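Local coordinates for PPC domain-containing protein (Pyrococcus horikoshii, PDB 2DT4) that is of unknown function but belongs to the PPC family, conserved between plants and prokaryotes, whose plant members pair this domain with DNA-binding AT-hooks, at residues L13-E18 / V111-I116; G44-P49 / G104-G109; Y70-L75 / A90-G95. One frame throughout, in Å; residues are numbered along the deposited sequence.

Interaction 1: residues L13-E18 / V111-I116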
# COMPACT_ATOMS: atom_id res chain seq x y z
N LEU A 13 10.35 -3.43 -10.71
CA LEU A 13 9.81 -4.47 -9.84
C LEU A 13 10.92 -5.48 -9.68
O LEU A 13 11.42 -5.99 -10.68
CB LEU A 13 8.56 -5.12 -10.46
CG LEU A 13 7.93 -6.20 -9.57
CD1 LEU A 13 7.48 -5.64 -8.22
CD2 LEU A 13 6.79 -6.87 -10.32
N PHE A 14 11.32 -5.74 -8.44
CA PHE A 14 12.50 -6.56 -8.19
C PHE A 14 12.48 -7.20 -6.83
O PHE A 14 11.79 -6.73 -5.89
CB PHE A 14 13.80 -5.75 -8.36
CG PHE A 14 13.84 -4.46 -7.59
CD1 PHE A 14 14.16 -4.44 -6.24
CD2 PHE A 14 13.51 -3.28 -8.20
CE1 PHE A 14 14.15 -3.23 -5.52
CE2 PHE A 14 13.51 -2.09 -7.51
CZ PHE A 14 13.81 -2.06 -6.16
N ARG A 15 13.27 -8.27 -6.72
CA ARG A 15 13.55 -8.88 -5.45
C ARG A 15 14.90 -8.44 -4.93
O ARG A 15 15.91 -8.56 -5.61
CB ARG A 15 13.53 -10.40 -5.53
CG ARG A 15 13.84 -11.01 -4.21
CD ARG A 15 13.40 -12.43 -4.08
NE ARG A 15 14.21 -13.31 -4.89
CZ ARG A 15 15.30 -13.97 -4.48
NH1 ARG A 15 15.94 -14.80 -5.31
NH2 ARG A 15 15.79 -13.77 -3.29
N VAL A 16 14.88 -7.96 -3.70
CA VAL A 16 16.08 -7.53 -3.01
C VAL A 16 16.79 -8.78 -2.46
O VAL A 16 16.16 -9.61 -1.82
CB VAL A 16 15.70 -6.58 -1.84
CG1 VAL A 16 16.93 -6.16 -1.07
CG2 VAL A 16 14.93 -5.38 -2.32
N PRO A 17 18.11 -8.91 -2.67
CA PRO A 17 18.83 -10.06 -2.13
C PRO A 17 18.71 -10.25 -0.62
O PRO A 17 18.72 -9.28 0.15
CB PRO A 17 20.28 -9.77 -2.53
CG PRO A 17 20.17 -9.01 -3.74
CD PRO A 17 18.98 -8.08 -3.51
N GLU A 18 18.64 -11.51 -0.20
CA GLU A 18 18.70 -11.89 1.21
C GLU A 18 19.92 -11.25 1.86
O GLU A 18 21.05 -11.32 1.34
CB GLU A 18 18.74 -13.41 1.37
CG GLU A 18 18.82 -13.88 2.82
CD GLU A 18 19.10 -15.36 2.97
OE1 GLU A 18 19.59 -16.00 2.01
OE2 GLU A 18 18.84 -15.86 4.08
N VAL A 111 16.63 -7.87 5.07
CA VAL A 111 15.76 -8.60 4.14
C VAL A 111 15.93 -10.11 4.10
O VAL A 111 17.04 -10.55 3.79
CB VAL A 111 16.05 -8.15 2.70
CG1 VAL A 111 15.36 -9.05 1.65
CG2 VAL A 111 15.69 -6.68 2.53
N PHE A 112 14.75 -10.77 4.24
CA PHE A 112 14.85 -12.21 3.94
C PHE A 112 14.43 -12.28 2.50
O PHE A 112 15.18 -12.69 1.64
CB PHE A 112 13.98 -13.05 4.95
CG PHE A 112 13.94 -14.52 4.64
CD1 PHE A 112 15.12 -15.26 4.54
CD2 PHE A 112 12.73 -15.14 4.40
CE1 PHE A 112 15.08 -16.63 4.23
CE2 PHE A 112 12.68 -16.50 4.09
CZ PHE A 112 13.86 -17.24 4.00
N VAL A 113 13.18 -11.83 2.28
CA VAL A 113 12.61 -11.70 0.92
C VAL A 113 12.01 -10.31 0.92
O VAL A 113 11.31 -9.96 1.84
CB VAL A 113 11.53 -12.72 0.58
CG1 VAL A 113 10.79 -12.39 -0.78
CG2 VAL A 113 12.14 -14.13 0.54
N ALA A 114 12.20 -9.56 -0.19
CA ALA A 114 11.54 -8.24 -0.31
C ALA A 114 11.29 -8.06 -1.81
O ALA A 114 12.25 -8.12 -2.62
CB ALA A 114 12.27 -7.06 0.26
N GLU A 115 10.02 -7.89 -2.16
CA GLU A 115 9.56 -7.74 -3.51
C GLU A 115 9.05 -6.32 -3.56
O GLU A 115 7.99 -5.99 -2.99
CB GLU A 115 8.50 -8.78 -3.86
CG GLU A 115 9.09 -10.19 -3.85
CD GLU A 115 8.08 -11.32 -3.95
OE1 GLU A 115 6.86 -11.08 -4.01
OE2 GLU A 115 8.51 -12.49 -3.94
N ILE A 116 9.89 -5.48 -4.15
CA ILE A 116 9.65 -4.04 -4.20
C ILE A 116 9.28 -3.50 -5.60
O ILE A 116 9.93 -3.85 -6.62
CB ILE A 116 10.98 -3.36 -3.73
CG1 ILE A 116 11.45 -3.83 -2.34
CG2 ILE A 116 10.85 -1.86 -3.80
CD1 ILE A 116 10.44 -3.77 -1.21
O HOH W 1 15.27 -12.07 -1.16

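Interaction 2: residues G44-P49 / G104-G109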
# COMPACT_ATOMS: atom_id res chain seq x y z
N GLY A 44 7.13 -8.87 1.71
CA GLY A 44 8.12 -9.91 1.88
C GLY A 44 8.21 -10.33 3.32
O GLY A 44 7.17 -10.57 3.94
N THR A 45 9.44 -10.49 3.81
CA THR A 45 9.75 -10.82 5.21
C THR A 45 11.04 -10.12 5.60
O THR A 45 12.04 -10.16 4.87
CB THR A 45 9.92 -12.32 5.36
OG1 THR A 45 8.62 -12.93 5.44
CG2 THR A 45 10.51 -12.67 6.70
N LEU A 46 11.02 -9.47 6.76
CA LEU A 46 12.22 -8.88 7.35
C LEU A 46 12.63 -9.61 8.61
O LEU A 46 11.78 -10.16 9.33
CB LEU A 46 11.97 -7.40 7.69
CG LEU A 46 11.59 -6.50 6.52
CD1 LEU A 46 11.33 -5.07 7.06
CD2 LEU A 46 12.61 -6.53 5.38
N LYS A 47 13.92 -9.57 8.91
CA LYS A 47 14.46 -10.13 10.16
C LYS A 47 14.99 -9.03 11.06
O LYS A 47 15.67 -8.12 10.60
CB LYS A 47 15.57 -11.12 9.82
CG LYS A 47 15.02 -12.40 9.18
CD LYS A 47 16.03 -13.52 8.97
CE LYS A 47 15.37 -14.74 8.36
NZ LYS A 47 16.35 -15.86 8.12
N ASN A 48 14.65 -9.13 12.35
CA ASN A 48 15.01 -8.13 13.34
C ASN A 48 14.73 -6.69 12.90
O ASN A 48 15.63 -5.82 13.02
CB ASN A 48 16.46 -8.31 13.75
CG ASN A 48 16.82 -9.77 13.99
OD1 ASN A 48 16.21 -10.46 14.80
ND2 ASN A 48 17.84 -10.25 13.27
N PRO A 49 13.52 -6.41 12.40
CA PRO A 49 13.21 -5.04 11.97
C PRO A 49 13.16 -4.09 13.16
O PRO A 49 12.74 -4.45 14.25
CB PRO A 49 11.86 -5.18 11.27
CG PRO A 49 11.22 -6.35 11.92
CD PRO A 49 12.36 -7.29 12.19
N GLY A 104 5.18 0.87 12.14
CA GLY A 104 5.52 2.26 12.34
C GLY A 104 6.44 2.70 11.22
O GLY A 104 6.49 2.06 10.16
N HIS A 105 7.22 3.75 11.45
CA HIS A 105 8.26 4.16 10.53
C HIS A 105 9.32 3.07 10.47
O HIS A 105 9.71 2.54 11.51
CB HIS A 105 8.85 5.47 11.04
CG HIS A 105 10.17 5.82 10.45
ND1 HIS A 105 11.29 6.10 11.21
CD2 HIS A 105 10.55 5.97 9.16
CE1 HIS A 105 12.29 6.41 10.41
NE2 HIS A 105 11.87 6.34 9.16
N LEU A 106 9.85 2.73 9.29
CA LEU A 106 10.91 1.74 9.20
C LEU A 106 12.25 2.42 9.47
O LEU A 106 12.65 3.30 8.73
CB LEU A 106 10.95 1.07 7.83
CG LEU A 106 12.01 -0.01 7.70
CD1 LEU A 106 11.79 -1.18 8.66
CD2 LEU A 106 12.06 -0.49 6.26
N VAL A 107 12.90 2.01 10.54
CA VAL A 107 14.22 2.51 10.92
C VAL A 107 15.30 1.68 10.23
O VAL A 107 16.22 2.25 9.64
CB VAL A 107 14.40 2.50 12.45
CG1 VAL A 107 15.86 2.89 12.82
CG2 VAL A 107 13.40 3.44 13.07
N GLU A 108 15.17 0.36 10.28
CA GLU A 108 16.04 -0.55 9.51
C GLU A 108 15.45 -1.94 9.49
O GLU A 108 14.66 -2.28 10.37
CB GLU A 108 17.45 -0.60 10.08
CG GLU A 108 17.53 -1.12 11.49
CD GLU A 108 18.98 -1.33 11.98
OE1 GLU A 108 19.67 -0.34 12.23
OE2 GLU A 108 19.41 -2.48 12.11
N GLY A 109 15.84 -2.76 8.51
CA GLY A 109 15.34 -4.12 8.50
C GLY A 109 16.15 -4.97 7.54
O GLY A 109 16.35 -4.62 6.37

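Interaction 3: residues Y70-L75 / A90-G95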
# COMPACT_ATOMS: atom_id res chain seq x y z
N TYR A 70 9.53 -11.36 10.67
CA TYR A 70 8.21 -10.79 10.58
C TYR A 70 7.80 -10.74 9.12
O TYR A 70 8.59 -10.31 8.25
CB TYR A 70 8.18 -9.38 11.17
CG TYR A 70 8.11 -9.32 12.67
CD1 TYR A 70 9.23 -9.57 13.48
CD2 TYR A 70 6.91 -9.00 13.30
CE1 TYR A 70 9.14 -9.51 14.90
CE2 TYR A 70 6.81 -8.94 14.69
CZ TYR A 70 7.91 -9.22 15.47
OH TYR A 70 7.80 -9.16 16.85
N GLU A 71 6.56 -11.12 8.84
CA GLU A 71 6.01 -10.92 7.50
C GLU A 71 5.90 -9.41 7.22
O GLU A 71 5.34 -8.63 8.03
CB GLU A 71 4.64 -11.62 7.30
CG GLU A 71 4.71 -13.14 7.40
CD GLU A 71 5.34 -13.83 6.20
OE1 GLU A 71 5.89 -14.95 6.35
OE2 GLU A 71 5.29 -13.30 5.07
N LEU A 72 6.45 -8.98 6.10
CA LEU A 72 6.39 -7.59 5.67
C LEU A 72 5.07 -7.44 4.91
O LEU A 72 4.98 -7.74 3.74
CB LEU A 72 7.61 -7.28 4.79
CG LEU A 72 8.18 -5.85 4.63
CD1 LEU A 72 8.79 -5.57 3.28
CD2 LEU A 72 7.48 -4.68 5.28
N ILE A 73 4.03 -7.05 5.65
CA ILE A 73 2.68 -7.00 5.13
C ILE A 73 2.50 -5.80 4.21
O ILE A 73 1.93 -5.93 3.13
CB ILE A 73 1.68 -6.96 6.29
CG1 ILE A 73 1.72 -8.26 7.08
CG2 ILE A 73 0.25 -6.53 5.83
CD1 ILE A 73 1.02 -8.20 8.42
N SER A 74 3.09 -4.69 4.60
CA SER A 74 3.10 -3.52 3.74
C SER A 74 4.35 -2.73 3.98
O SER A 74 4.73 -2.57 5.10
CB SER A 74 1.89 -2.61 3.99
OG SER A 74 1.87 -2.04 5.28
N LEU A 75 4.87 -2.21 2.77
CA LEU A 75 5.89 -1.23 2.84
C LEU A 75 5.32 -0.21 1.91
O LEU A 75 4.95 -0.54 0.79
CB LEU A 75 7.26 -1.73 2.34
CG LEU A 75 8.22 -0.54 2.36
CD1 LEU A 75 9.56 -0.93 2.87
CD2 LEU A 75 8.25 0.18 1.07
N ALA A 90 10.07 5.27 4.59
CA ALA A 90 8.99 4.29 4.48
C ALA A 90 8.42 3.87 5.82
O ALA A 90 9.08 3.95 6.84
CB ALA A 90 9.47 3.06 3.75
N HIS A 91 7.18 3.40 5.79
CA HIS A 91 6.50 2.85 6.97
C HIS A 91 6.16 1.41 6.65
O HIS A 91 5.95 1.06 5.49
CB HIS A 91 5.21 3.60 7.31
CG HIS A 91 5.44 4.93 7.95
ND1 HIS A 91 4.80 5.31 9.11
CD2 HIS A 91 6.28 5.94 7.63
CE1 HIS A 91 5.18 6.53 9.44
NE2 HIS A 91 6.08 6.94 8.56
N VAL A 92 6.16 0.59 7.70
CA VAL A 92 5.90 -0.85 7.49
C VAL A 92 4.89 -1.38 8.49
O VAL A 92 4.79 -0.90 9.62
CB VAL A 92 7.21 -1.68 7.63
CG1 VAL A 92 8.13 -1.44 6.47
CG2 VAL A 92 7.87 -1.42 8.98
N SER A 93 4.19 -2.43 8.05
CA SER A 93 3.31 -3.19 8.92
C SER A 93 3.93 -4.60 8.82
O SER A 93 4.35 -5.06 7.73
CB SER A 93 1.83 -3.17 8.58
OG SER A 93 1.62 -3.76 7.37
N LEU A 94 4.11 -5.17 10.00
CA LEU A 94 4.82 -6.42 10.18
C LEU A 94 4.01 -7.45 10.95
O LEU A 94 3.48 -7.16 12.04
CB LEU A 94 6.02 -6.03 10.99
CG LEU A 94 7.01 -5.04 10.37
CD1 LEU A 94 7.96 -4.58 11.40
CD2 LEU A 94 7.75 -5.62 9.21
N GLY A 95 3.92 -8.65 10.40
CA GLY A 95 3.16 -9.73 11.00
C GLY A 95 4.00 -10.73 11.74
O GLY A 95 4.98 -11.27 11.23
O HOH W 2 3.11 0.37 5.03

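Interaction 1: residues L13-E18 / V111-I116
Phe-14 and Ile-116 form a hydrogen-bonded pair where strand 5-16 runs antiparallel to strand 114-123 in the large sheet of the PPC domain. Phe-14 N reaches Ile-116 O at 3.0 Å and Ile-116 N returns the bond to Phe-14 O, while Ile-116 O also sits over the centre of the Phe-14 ring. The ring is swung there because CG stands between the backbone N and the carbonyl carbon (chi1 52°), which brings CE1 to 3.6 Å from Ile-116 CB. On the same face Val-16 CG2 touches Ile-116 CG1 at 3.8 Å, and CG1 of Val-16 meets Val-111 CG2, these side chains crossing near a right angle. This apolar side is tight, and helix 22-33 packs on it through Leu-22 and Tyr-25.

Past Val-16 the regular pairing gives way to a looser, more polar contact. Glu-18, exposed, lies alongside Phe-112 with its OE2 at the ring edge and its OE1 bonded to Tyr-133 of the second subunit. Arg-15, whose NE binds Trp-138 O of that subunit, bends back at chi3 (70°). A water bridges the two segments: it accepts from Arg-15 NH2 at 2.8 Å and donates to Val-16 O at 2.7 Å and Phe-112 O at 2.9 Å.

Interaction 2: residues G44-P49 / G104-G109
Leu-46 reaches across with its CD1 methyl to meet CD1 of Leu-106 at 4.2 Å, a methyl-to-methyl contact between strand 38-46 and strand 106-111. Different first torsions bring the branches together: Leu-46 has CG beside the backbone N (chi1 -60°) and its CB directed toward the other segment, whereas Leu-106 has CG opposite its own N (chi1 -178°), which carries its tip nearer than its CB would suggest. The other methyl of Leu-46, CD2, lies 4.3 Å from Gly-109 O.

Gly-109 lies beside Leu-46. A CB on it would point straight at Leu-46 and clash with CD1, so the bare backbone lets the leucine lie against this strand. Pro-49 approaches the same glycine, its CA 4.2 Å from Gly-109 CA and 3.5 Å from Glu-108 O, the latter a CA-H...O contact bent to 132° at the hydrogen.

The chain turns a corner at Lys-47 and Asn-48, passing from the large mixed sheet into the three-stranded sheet where strand 49-55 pairs with 106-111; Val-107 and Glu-108 both face Lys-50 there, a classic beta bulge. The charged ends look to other partners: Glu-108 OE2 makes a salt bridge with Lys-50, and Lys-47 NZ one with Glu-56 of the second subunit. Leu-72 also packs on Leu-46, and Val-92 on Leu-106. Lys-47 and Glu-110 share a backbone hydrogen bond next to the contact, but none spans the two segments themselves; between them the contact is largely apolar and depends on fit.

Interaction 3: residues Y70-L75 / A90-G95
Ser-93 and Ser-74 meet on one face of the hairpin, turned there by matching torsions (chi1 64° and 65°), Ser-93 OG donating to Ser-74 OG at 2.7 Å, where strands 69-82 and 85-95 run antiparallel. Ser-74 OG then donates a hydrogen bond to a water, which donates to His-91 O.

A classic beta bulge lies alongside: Ile-73 and Ser-74 both face Ser-93. Ser-93 O takes Ile-73 N at 2.9 Å, from 30° off the carbonyl plane, and a weak bond from Ser-74 N at 3.4 Å; Ser-93 N is satisfied by Ser-74 O. Towards the open end, Glu-71 and Gly-95 exchange two bonds, each on an in-plane lone pair. Glu-71 OE1 accepts from Phe-54 N of the second subunit.

Ile-73 lays CD1 3.5 Å from Gly-95 N and CB 3.4 Å from Ser-93 OG, and packs on Val-92 of the second subunit. Replacing it with an alanine removes CD1, which is likely to uncover the Gly-95 backbone and leave a gap against that valine. Opposite the serines, the Leu-72 and Val-92 side chains cross at about a right angle, CD2 of Leu-72 3.5 Å from CG1 of Val-92. The hydroxyls are thus satisfied by each other and one water, compatible with burial where subunits pack.

How the interactions relate
All three contacts are largely buried, but they differ in chemistry. Interactions 1 and 3 are antiparallel strand pairs in the same large sheet, built on backbone bonds, and strand 38-46 links them: Thr-45 bonds to Phe-112 and Val-113, and Gly-44 O to Leu-72 N. Interaction 2, centred about 7 Å from the centre of interaction 3, joins that strand to the smaller sheet by apolar packing; Leu-106 N also bonds to Ala-90 O. Only in interaction 1 is a touching residue exposed, at its water-bridged end, and its polar side chains bond to the second subunit. Interaction 3 packs against both other subunits, whereas interaction 2 reaches the second mainly through one lysine.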